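Dermonecrotic toxin (Pasteurella multocida, PDB 2EBF) acts inside host cells as a potent mitogen and bone-resorbing toxin of atrophic rhinitis in pigs, this chain being its C-terminal region. Local coordinates at residues E601-Q604 and K605-A608; S585-P588 and L589-S593; N422-K425 and T426-M430. One frame throughout, in Å; residues are numbered along the deposited sequence.

Interaction 1. Residues E601-Q604 and K605-A608; sequences ELMQ and KIDA
K605 runs back along helix 596-610 beside E601, one turn earlier, the two side chains pointing the same way. Its CB rests on the carbonyl oxygen of L602, and CG lies 3.5 Å from E601 O, the oxygen that also accepts the K605 backbone N-H at 3.0 Å. The chain then stays extended until its last torsion (chi4 -61°), and CE comes alongside the glutamate, 3.5 Å from E601 OE2. The bend leaves K605 NZ 3.6 Å from E601 OE2, a long salt bridge, no closer than the CE methylene. E601 meets it with an extended chain whose CG is set beside its own carbonyl carbon (chi1 -173°). On the buried side, I606 CD1 packs at 3.7 Å against L602 CG and more distantly against M603 SD. Here L602 reaches F671 and F673 of strand 660-673, while I606 lies on L590 of helix 583-591. F673 also touches E601 and K605, so an aromatic ring borders the charged pair. The helix is thus amphipathic, its apolar side laid on the C3 sheet and the preceding helix. At its partly exposed edge, the long ion pair probably contributes a modest electrostatic attraction, with much of the contact made by methylenes.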
ATOM      1  N   GLU A 601      36.171 -25.367   2.800  1.00 39.42           N
ATOM      2  CA  GLU A 601      37.111 -24.381   2.287  1.00 38.54           C
ATOM      3  C   GLU A 601      37.075 -23.095   3.119  1.00 37.78           C
ATOM      4  O   GLU A 601      38.123 -22.550   3.470  1.00 37.65           O
ATOM      5  CB  GLU A 601      36.831 -24.070   0.824  1.00 38.69           C
ATOM      6  CG  GLU A 601      37.888 -23.173   0.205  1.00 39.43           C
ATOM      7  CD  GLU A 601      37.595 -22.799  -1.228  1.00 41.15           C
ATOM      8  OE1 GLU A 601      36.540 -23.212  -1.763  1.00 42.44           O
ATOM      9  OE2 GLU A 601      38.429 -22.084  -1.818  1.00 41.90           O
ATOM     10  N   LEU A 602      35.868 -22.617   3.425  1.00 36.63           N
ATOM     11  CA  LEU A 602      35.697 -21.464   4.309  1.00 35.67           C
ATOM     12  C   LEU A 602      36.426 -21.645   5.644  1.00 35.10           C
ATOM     13  O   LEU A 602      37.190 -20.770   6.055  1.00 35.20           O
ATOM     14  CB  LEU A 602      34.213 -21.158   4.550  1.00 35.47           C
ATOM     15  CG  LEU A 602      33.938 -19.988   5.511  1.00 35.38           C
ATOM     16  CD1 LEU A 602      34.463 -18.642   4.949  1.00 34.09           C
ATOM     17  CD2 LEU A 602      32.465 -19.888   5.877  1.00 35.72           C
ATOM     18  N   MET A 603      36.198 -22.774   6.312  1.00 34.33           N
ATOM     19  CA  MET A 603      36.813 -23.022   7.620  1.00 34.07           C
ATOM     20  C   MET A 603      38.343 -23.102   7.546  1.00 33.32           C
ATOM     21  O   MET A 603      39.053 -22.692   8.477  1.00 32.98           O
ATOM     22  CB  MET A 603      36.230 -24.278   8.281  1.00 34.58           C
ATOM     23  CG  MET A 603      34.724 -24.220   8.578  1.00 36.28           C
ATOM     24  SD  MET A 603      34.117 -22.667   9.301  1.00 39.87           S
ATOM     25  CE  MET A 603      34.915 -22.714  10.912  1.00 39.94           C
ATOM     26  N   GLN A 604      38.838 -23.638   6.435  1.00 32.91           N
ATOM     27  CA  GLN A 604      40.268 -23.705   6.157  1.00 32.82           C
ATOM     28  C   GLN A 604      40.896 -22.309   6.036  1.00 32.17           C
ATOM     29  O   GLN A 604      41.977 -22.061   6.563  1.00 31.42           O
ATOM     30  CB  GLN A 604      40.487 -24.468   4.862  1.00 33.32           C
ATOM     31  CG  GLN A 604      41.902 -24.894   4.616  1.00 36.36           C
ATOM     32  CD  GLN A 604      41.943 -26.218   3.907  1.00 41.14           C
ATOM     33  OE1 GLN A 604      41.758 -26.294   2.685  1.00 43.63           O
ATOM     34  NE2 GLN A 604      42.152 -27.286   4.673  1.00 41.65           N
ATOM     35  N   LYS A 605      40.209 -21.416   5.328  1.00 31.62           N
ATOM     36  CA  LYS A 605      40.663 -20.027   5.171  1.00 31.44           C
ATOM     37  C   LYS A 605      40.658 -19.284   6.500  1.00 30.60           C
ATOM     38  O   LYS A 605      41.577 -18.519   6.807  1.00 30.45           O
ATOM     39  CB  LYS A 605      39.794 -19.288   4.160  1.00 31.79           C
ATOM     40  CG  LYS A 605      40.054 -19.710   2.715  1.00 34.62           C
ATOM     41  CD  LYS A 605      39.262 -18.854   1.730  1.00 37.63           C
ATOM     42  CE  LYS A 605      39.248 -19.487   0.342  1.00 40.26           C
ATOM     43  NZ  LYS A 605      40.613 -19.645  -0.256  1.00 40.62           N
ATOM     44  N   ILE A 606      39.617 -19.531   7.286  1.00 30.42           N
ATOM     45  CA  ILE A 606      39.466 -18.931   8.602  1.00 30.23           C
ATOM     46  C   ILE A 606      40.585 -19.414   9.528  1.00 29.96           C
ATOM     47  O   ILE A 606      41.198 -18.613  10.231  1.00 29.94           O
ATOM     48  CB  ILE A 606      38.033 -19.184   9.147  1.00 30.17           C
ATOM     49  CG1 ILE A 606      37.024 -18.338   8.353  1.00 30.62           C
ATOM     50  CG2 ILE A 606      37.940 -18.910  10.643  1.00 30.21           C
ATOM     51  CD1 ILE A 606      35.569 -18.719   8.605  1.00 31.13           C
ATOM     52  N   ASP A 607      40.871 -20.718   9.494  1.00 29.58           N
ATOM     53  CA  ASP A 607      41.996 -21.293  10.240  1.00 29.07           C
ATOM     54  C   ASP A 607      43.325 -20.639   9.849  1.00 28.31           C
ATOM     55  O   ASP A 607      44.109 -20.254  10.719  1.00 27.56           O
ATOM     56  CB  ASP A 607      42.069 -22.810  10.030  1.00 29.47           C
ATOM     57  CG  ASP A 607      43.209 -23.461  10.814  1.00 31.31           C
ATOM     58  OD1 ASP A 607      43.057 -23.678  12.038  1.00 33.02           O
ATOM     59  OD2 ASP A 607      44.253 -23.768  10.205  1.00 32.77           O
ATOM     60  N   ALA A 608      43.559 -20.521   8.542  1.00 27.50           N
ATOM     61  CA  ALA A 608      44.758 -19.878   7.994  1.00 27.27           C
ATOM     62  C   ALA A 608      44.974 -18.464   8.550  1.00 26.93           C
ATOM     63  O   ALA A 608      46.066 -18.134   9.024  1.00 27.15           O
ATOM     64  CB  ALA A 608      44.680 -19.838   6.480  1.00 27.00           C
TER

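Interaction 2. Residues S585-P588 and L589-S593; sequences SRLP and LLENS
The carbonyl oxygen of L587 is gripped by two backbone N-H groups of the following turn: E591 N donates at 2.9 Å, nearly straight (168° at the hydrogen), and L590 N adds a weak bond at 3.0 Å. P588 has no N-H to give to the turn before, and on that N-terminal side the helix kinks. The carbonyls of R586, L587 and P588 accept in the normal i to i+4 way, P588 O from N592 N at 2.8 Å. E591 folds back over this turn. Its CG sits between its own backbone N and carbonyl carbon (chi1 53°), which presses it to 3.2 Å from L587 O and close to P588 CA. The extended chain beyond carries OE2 to 3.7 Å from L587 CG, a carboxylate oxygen in van der Waals contact with an aliphatic branch point. L587 also packs on M603 of helix 596-610, and L590 on P700 of strand 697-700. Within 589-593, S593 OG (2.7 Å) and S593 N (3.2 Å) both donate to L590 O as the chain approaches helix 596-610. Main-chain bonds and the E591-L587 contact thus join 585-588 to 589-593, whereas the buried R586 anchors the turn outward through salt bridges with E707, D693 and E583.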
ATOM      1  N   SER A 585      29.671 -20.584  19.960  1.00 36.04           N
ATOM      2  CA  SER A 585      28.411 -19.936  19.579  1.00 35.87           C
ATOM      3  C   SER A 585      28.466 -19.371  18.163  1.00 35.86           C
ATOM      4  O   SER A 585      27.460 -19.361  17.447  1.00 35.83           O
ATOM      5  CB  SER A 585      28.023 -18.839  20.585  1.00 36.11           C
ATOM      6  OG  SER A 585      28.908 -17.729  20.534  1.00 36.22           O
ATOM      7  N   ARG A 586      29.647 -18.910  17.759  1.00 35.59           N
ATOM      8  CA  ARG A 586      29.842 -18.351  16.423  1.00 35.22           C
ATOM      9  C   ARG A 586      29.875 -19.386  15.289  1.00 36.00           C
ATOM     10  O   ARG A 586      29.660 -19.034  14.130  1.00 35.72           O
ATOM     11  CB  ARG A 586      31.121 -17.514  16.378  1.00 35.16           C
ATOM     12  CG  ARG A 586      31.120 -16.301  17.291  1.00 33.71           C
ATOM     13  CD  ARG A 586      32.480 -15.595  17.244  1.00 33.57           C
ATOM     14  NE  ARG A 586      32.597 -14.529  18.239  1.00 29.57           N
ATOM     15  CZ  ARG A 586      33.488 -14.502  19.227  1.00 28.64           C
ATOM     16  NH1 ARG A 586      34.377 -15.486  19.375  1.00 29.73           N
ATOM     17  NH2 ARG A 586      33.504 -13.480  20.071  1.00 25.97           N
ATOM     18  N   LEU A 587      30.156 -20.650  15.602  1.00 36.91           N
ATOM     19  CA  LEU A 587      30.305 -21.656  14.540  1.00 38.04           C
ATOM     20  C   LEU A 587      29.080 -21.770  13.609  1.00 38.49           C
ATOM     21  O   LEU A 587      29.240 -21.715  12.389  1.00 38.30           O
ATOM     22  CB  LEU A 587      30.735 -23.021  15.099  1.00 38.05           C
ATOM     23  CG  LEU A 587      31.089 -24.108  14.079  1.00 38.79           C
ATOM     24  CD1 LEU A 587      32.272 -23.702  13.209  1.00 40.34           C
ATOM     25  CD2 LEU A 587      31.389 -25.399  14.800  1.00 38.65           C
ATOM     26  N   PRO A 588      27.860 -21.914  14.170  1.00 39.48           N
ATOM     27  CA  PRO A 588      26.669 -21.921  13.301  1.00 40.04           C
ATOM     28  C   PRO A 588      26.578 -20.740  12.329  1.00 40.54           C
ATOM     29  O   PRO A 588      26.220 -20.929  11.164  1.00 41.10           O
ATOM     30  CB  PRO A 588      25.510 -21.888  14.301  1.00 40.19           C
ATOM     31  CG  PRO A 588      26.061 -22.572  15.501  1.00 39.95           C
ATOM     32  CD  PRO A 588      27.491 -22.126  15.584  1.00 39.44           C
ATOM     33  N   LEU A 589      26.921 -19.541  12.795  1.00 40.36           N
ATOM     34  CA  LEU A 589      26.858 -18.345  11.957  1.00 40.29           C
ATOM     35  C   LEU A 589      27.774 -18.487  10.752  1.00 40.44           C
ATOM     36  O   LEU A 589      27.441 -18.037   9.662  1.00 40.00           O
ATOM     37  CB  LEU A 589      27.213 -17.085  12.758  1.00 39.99           C
ATOM     38  CG  LEU A 589      26.468 -16.860  14.083  1.00 40.07           C
ATOM     39  CD1 LEU A 589      26.963 -15.590  14.772  1.00 38.91           C
ATOM     40  CD2 LEU A 589      24.956 -16.820  13.879  1.00 40.11           C
ATOM     41  N   LEU A 590      28.921 -19.132  10.959  1.00 40.73           N
ATOM     42  CA  LEU A 590      29.882 -19.337   9.884  1.00 41.56           C
ATOM     43  C   LEU A 590      29.430 -20.432   8.921  1.00 42.47           C
ATOM     44  O   LEU A 590      29.453 -20.237   7.702  1.00 42.12           O
ATOM     45  CB  LEU A 590      31.272 -19.645  10.449  1.00 41.30           C
ATOM     46  CG  LEU A 590      31.991 -18.477  11.131  1.00 40.78           C
ATOM     47  CD1 LEU A 590      33.225 -18.975  11.867  1.00 41.70           C
ATOM     48  CD2 LEU A 590      32.369 -17.403  10.122  1.00 39.41           C
ATOM     49  N   GLU A 591      29.001 -21.569   9.468  1.00 43.71           N
ATOM     50  CA  GLU A 591      28.603 -22.697   8.630  1.00 45.33           C
ATOM     51  C   GLU A 591      27.291 -22.461   7.888  1.00 45.63           C
ATOM     52  O   GLU A 591      27.075 -23.030   6.816  1.00 46.31           O
ATOM     53  CB  GLU A 591      28.634 -24.033   9.393  1.00 45.48           C
ATOM     54  CG  GLU A 591      27.865 -24.103  10.700  1.00 46.62           C
ATOM     55  CD  GLU A 591      28.151 -25.386  11.485  1.00 46.81           C
ATOM     56  OE1 GLU A 591      27.224 -25.882  12.165  1.00 49.58           O
ATOM     57  OE2 GLU A 591      29.295 -25.902  11.430  1.00 48.67           O
ATOM     58  N   ASN A 592      26.444 -21.580   8.419  1.00 45.97           N
ATOM     59  CA  ASN A 592      25.189 -21.230   7.757  1.00 45.96           C
ATOM     60  C   ASN A 592      25.330 -20.105   6.731  1.00 45.80           C
ATOM     61  O   ASN A 592      24.400 -19.832   5.967  1.00 45.56           O
ATOM     62  CB  ASN A 592      24.097 -20.906   8.785  1.00 46.21           C
ATOM     63  CG  ASN A 592      23.743 -22.105   9.667  1.00 47.57           C
ATOM     64  OD1 ASN A 592      23.225 -21.940  10.772  1.00 48.87           O
ATOM     65  ND2 ASN A 592      24.033 -23.317   9.185  1.00 48.74           N
ATOM     66  N   SER A 593      26.501 -19.471   6.701  1.00 45.39           N
ATOM     67  CA  SER A 593      26.767 -18.379   5.770  1.00 45.09           C
ATOM     68  C   SER A 593      27.034 -18.880   4.359  1.00 45.26           C
ATOM     69  O   SER A 593      27.030 -18.105   3.399  1.00 44.51           O
ATOM     70  CB  SER A 593      27.968 -17.552   6.245  1.00 45.18           C
ATOM     71  OG  SER A 593      29.196 -18.205   5.954  1.00 44.95           O
TER

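Interaction 3. Residues N422-K425 and T426-M430; sequences NEWK and TLDAM
W424 brings its indole to the first turn of helix 425-434, where the benzo part of the ring system meets L427 and D428. W424 occupies the N-cap position, and its CG lies between its own backbone N and carbonyl carbon (chi1 52°), a setting that swings the ring forward to the helix. This is the tight part. Ring atom CE3 of W424 is 3.9 Å from L427 CD2, and CZ3 is 3.6 Å from D428 OD1. The leucine methyl and the carboxylate oxygen both approach the ring obliquely, and the carboxylate plane stands 70° from the indole plane. The backbone closes the same turn: D428 N donates to W424 O at 2.8 Å, with an angle of 158° at the hydrogen, and A429 N donates to K425 O, also at 2.8 Å. The carboxylate of D428 is well supplied with partners, OD1 in a salt bridge with R444 and OD2 in a hydrogen bond with Y285. The other side is looser. K425, partly exposed, points its CB away from the segment that follows; the chain beyond is bent at chi2 and chi4, and its contact there is mainly CB and backbone. Around this start of the helix, W424 meets F417 of helix 407-418 edge-to-face, and E413 of that helix accepts from L427 N. L427 touches I414 of the same helix and L447 of helix 442-452, while A429 and M430 touch S273 of helix 267-273.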
ATOM      1  N   ASN A 422     -30.728 -18.631 -12.257  1.00 47.47           N
ATOM      2  CA  ASN A 422     -31.251 -17.359 -12.748  1.00 47.28           C
ATOM      3  C   ASN A 422     -30.867 -16.170 -11.857  1.00 46.63           C
ATOM      4  O   ASN A 422     -31.164 -15.014 -12.184  1.00 46.60           O
ATOM      5  CB  ASN A 422     -32.770 -17.439 -12.912  1.00 47.86           C
ATOM      6  CG  ASN A 422     -33.274 -16.661 -14.114  1.00 49.12           C
ATOM      7  OD1 ASN A 422     -32.558 -15.833 -14.694  1.00 50.90           O
ATOM      8  ND2 ASN A 422     -34.519 -16.929 -14.502  1.00 50.27           N
ATOM      9  N   GLU A 423     -30.191 -16.459 -10.744  1.00 45.77           N
ATOM     10  CA  GLU A 423     -29.793 -15.435  -9.777  1.00 44.88           C
ATOM     11  C   GLU A 423     -28.489 -14.732 -10.183  1.00 43.54           C
ATOM     12  O   GLU A 423     -27.418 -14.995  -9.626  1.00 43.63           O
ATOM     13  CB  GLU A 423     -29.703 -16.030  -8.362  1.00 45.32           C
ATOM     14  CG  GLU A 423     -29.721 -14.977  -7.236  1.00 47.07           C
ATOM     15  CD  GLU A 423     -30.330 -15.492  -5.928  1.00 49.66           C
ATOM     16  OE1 GLU A 423     -31.214 -16.384  -5.979  1.00 50.24           O
ATOM     17  OE2 GLU A 423     -29.933 -14.986  -4.849  1.00 49.99           O
ATOM     18  N   TRP A 424     -28.600 -13.838 -11.163  1.00 41.88           N
ATOM     19  CA  TRP A 424     -27.463 -13.050 -11.653  1.00 40.20           C
ATOM     20  C   TRP A 424     -27.925 -11.740 -12.298  1.00 39.57           C
ATOM     21  O   TRP A 424     -27.410 -11.333 -13.342  1.00 39.45           O
ATOM     22  CB  TRP A 424     -26.587 -13.868 -12.616  1.00 39.63           C
ATOM     23  CG  TRP A 424     -27.332 -14.529 -13.756  1.00 38.75           C
ATOM     24  CD1 TRP A 424     -28.081 -15.668 -13.691  1.00 38.52           C
ATOM     25  CD2 TRP A 424     -27.381 -14.096 -15.124  1.00 38.12           C
ATOM     26  NE1 TRP A 424     -28.598 -15.972 -14.929  1.00 38.23           N
ATOM     27  CE2 TRP A 424     -28.184 -15.024 -15.828  1.00 38.08           C
ATOM     28  CE3 TRP A 424     -26.819 -13.017 -15.827  1.00 37.97           C
ATOM     29  CZ2 TRP A 424     -28.444 -14.904 -17.193  1.00 37.93           C
ATOM     30  CZ3 TRP A 424     -27.076 -12.901 -17.190  1.00 38.19           C
ATOM     31  CH2 TRP A 424     -27.886 -13.839 -17.857  1.00 38.28           C
ATOM     32  N   LYS A 425     -28.885 -11.076 -11.653  1.00 38.71           N
ATOM     33  CA  LYS A 425     -29.487  -9.851 -12.190  1.00 38.18           C
ATOM     34  C   LYS A 425     -28.495  -8.685 -12.271  1.00 37.17           C
ATOM     35  O   LYS A 425     -28.490  -7.938 -13.254  1.00 37.34           O
ATOM     36  CB  LYS A 425     -30.742  -9.444 -11.394  1.00 38.45           C
ATOM     37  CG  LYS A 425     -31.879 -10.480 -11.354  1.00 39.17           C
ATOM     38  CD  LYS A 425     -32.596 -10.628 -12.698  1.00 40.87           C
ATOM     39  CE  LYS A 425     -33.691 -11.707 -12.656  1.00 40.88           C
ATOM     40  NZ  LYS A 425     -34.839 -11.332 -11.770  1.00 41.44           N
ATOM     41  N   THR A 426     -27.665  -8.528 -11.241  1.00 36.06           N
ATOM     42  CA  THR A 426     -26.626  -7.485 -11.243  1.00 35.18           C
ATOM     43  C   THR A 426     -25.625  -7.712 -12.373  1.00 34.33           C
ATOM     44  O   THR A 426     -25.317  -6.796 -13.140  1.00 34.09           O
ATOM     45  CB  THR A 426     -25.894  -7.399  -9.889  1.00 35.37           C
ATOM     46  OG1 THR A 426     -26.856  -7.182  -8.851  1.00 36.06           O
ATOM     47  CG2 THR A 426     -24.886  -6.248  -9.883  1.00 34.76           C
ATOM     48  N   LEU A 427     -25.144  -8.945 -12.481  1.00 33.64           N
ATOM     49  CA  LEU A 427     -24.332  -9.369 -13.621  1.00 32.98           C
ATOM     50  C   LEU A 427     -25.010  -9.023 -14.959  1.00 32.75           C
ATOM     51  O   LEU A 427     -24.399  -8.389 -15.833  1.00 32.18           O
ATOM     52  CB  LEU A 427     -24.032 -10.871 -13.518  1.00 32.92           C
ATOM     53  CG  LEU A 427     -23.245 -11.560 -14.648  1.00 33.05           C
ATOM     54  CD1 LEU A 427     -21.859 -10.937 -14.822  1.00 32.07           C
ATOM     55  CD2 LEU A 427     -23.149 -13.067 -14.414  1.00 33.10           C
ATOM     56  N   ASP A 428     -26.281  -9.408 -15.094  1.00 32.53           N
ATOM     57  CA  ASP A 428     -27.062  -9.159 -16.307  1.00 32.44           C
ATOM     58  C   ASP A 428     -27.107  -7.670 -16.642  1.00 32.28           C
ATOM     59  O   ASP A 428     -26.857  -7.275 -17.787  1.00 32.28           O
ATOM     60  CB  ASP A 428     -28.482  -9.723 -16.141  1.00 32.66           C
ATOM     61  CG  ASP A 428     -29.285  -9.703 -17.434  1.00 33.08           C
ATOM     62  OD1 ASP A 428     -28.715  -9.967 -18.519  1.00 33.50           O
ATOM     63  OD2 ASP A 428     -30.501  -9.428 -17.364  1.00 32.55           O
ATOM     64  N   ALA A 429     -27.408  -6.849 -15.635  1.00 32.04           N
ATOM     65  CA  ALA A 429     -27.437  -5.402 -15.794  1.00 31.94           C
ATOM     66  C   ALA A 429     -26.070  -4.875 -16.208  1.00 32.09           C
ATOM     67  O   ALA A 429     -25.962  -4.018 -17.096  1.00 31.86           O
ATOM     68  CB  ALA A 429     -27.881  -4.738 -14.502  1.00 32.07           C
ATOM     69  N   MET A 430     -25.025  -5.392 -15.563  1.00 32.25           N
ATOM     70  CA  MET A 430     -23.661  -4.971 -15.878  1.00 32.82           C
ATOM     71  C   MET A 430     -23.283  -5.334 -17.317  1.00 32.59           C
ATOM     72  O   MET A 430     -22.656  -4.527 -18.024  1.00 32.24           O
ATOM     73  CB  MET A 430     -22.664  -5.539 -14.863  1.00 32.61           C
ATOM     74  CG  MET A 430     -22.750  -4.878 -13.484  1.00 33.20           C
ATOM     75  SD  MET A 430     -21.336  -5.319 -12.458  1.00 34.15           S
ATOM     76  CE  MET A 430     -21.637  -4.389 -10.959  1.00 33.58           C
TER

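How the interactions relate
All three contacts are partly buried; interaction 2 has the most exposed residues among those that touch, and interaction 3 has none. Interactions 1 and 2 belong to consecutive helices of the C3 region that pack together, L602 CD2 lying 3.5 Å from L590 O. Interaction 1, within a continuing helix, sets a buried L602/I606 side against an ion pair at a partly exposed edge. In interaction 2, on a proline-kinked helix, L590 and the salt-bridged R586 are buried while L587, P588 and L589 are exposed. Interaction 3 is remote, its centre about 71 Å from that of interaction 1, in the C2 region. It marks a helix start, where an aromatic ring and a doubly partnered carboxylate meet among several helices.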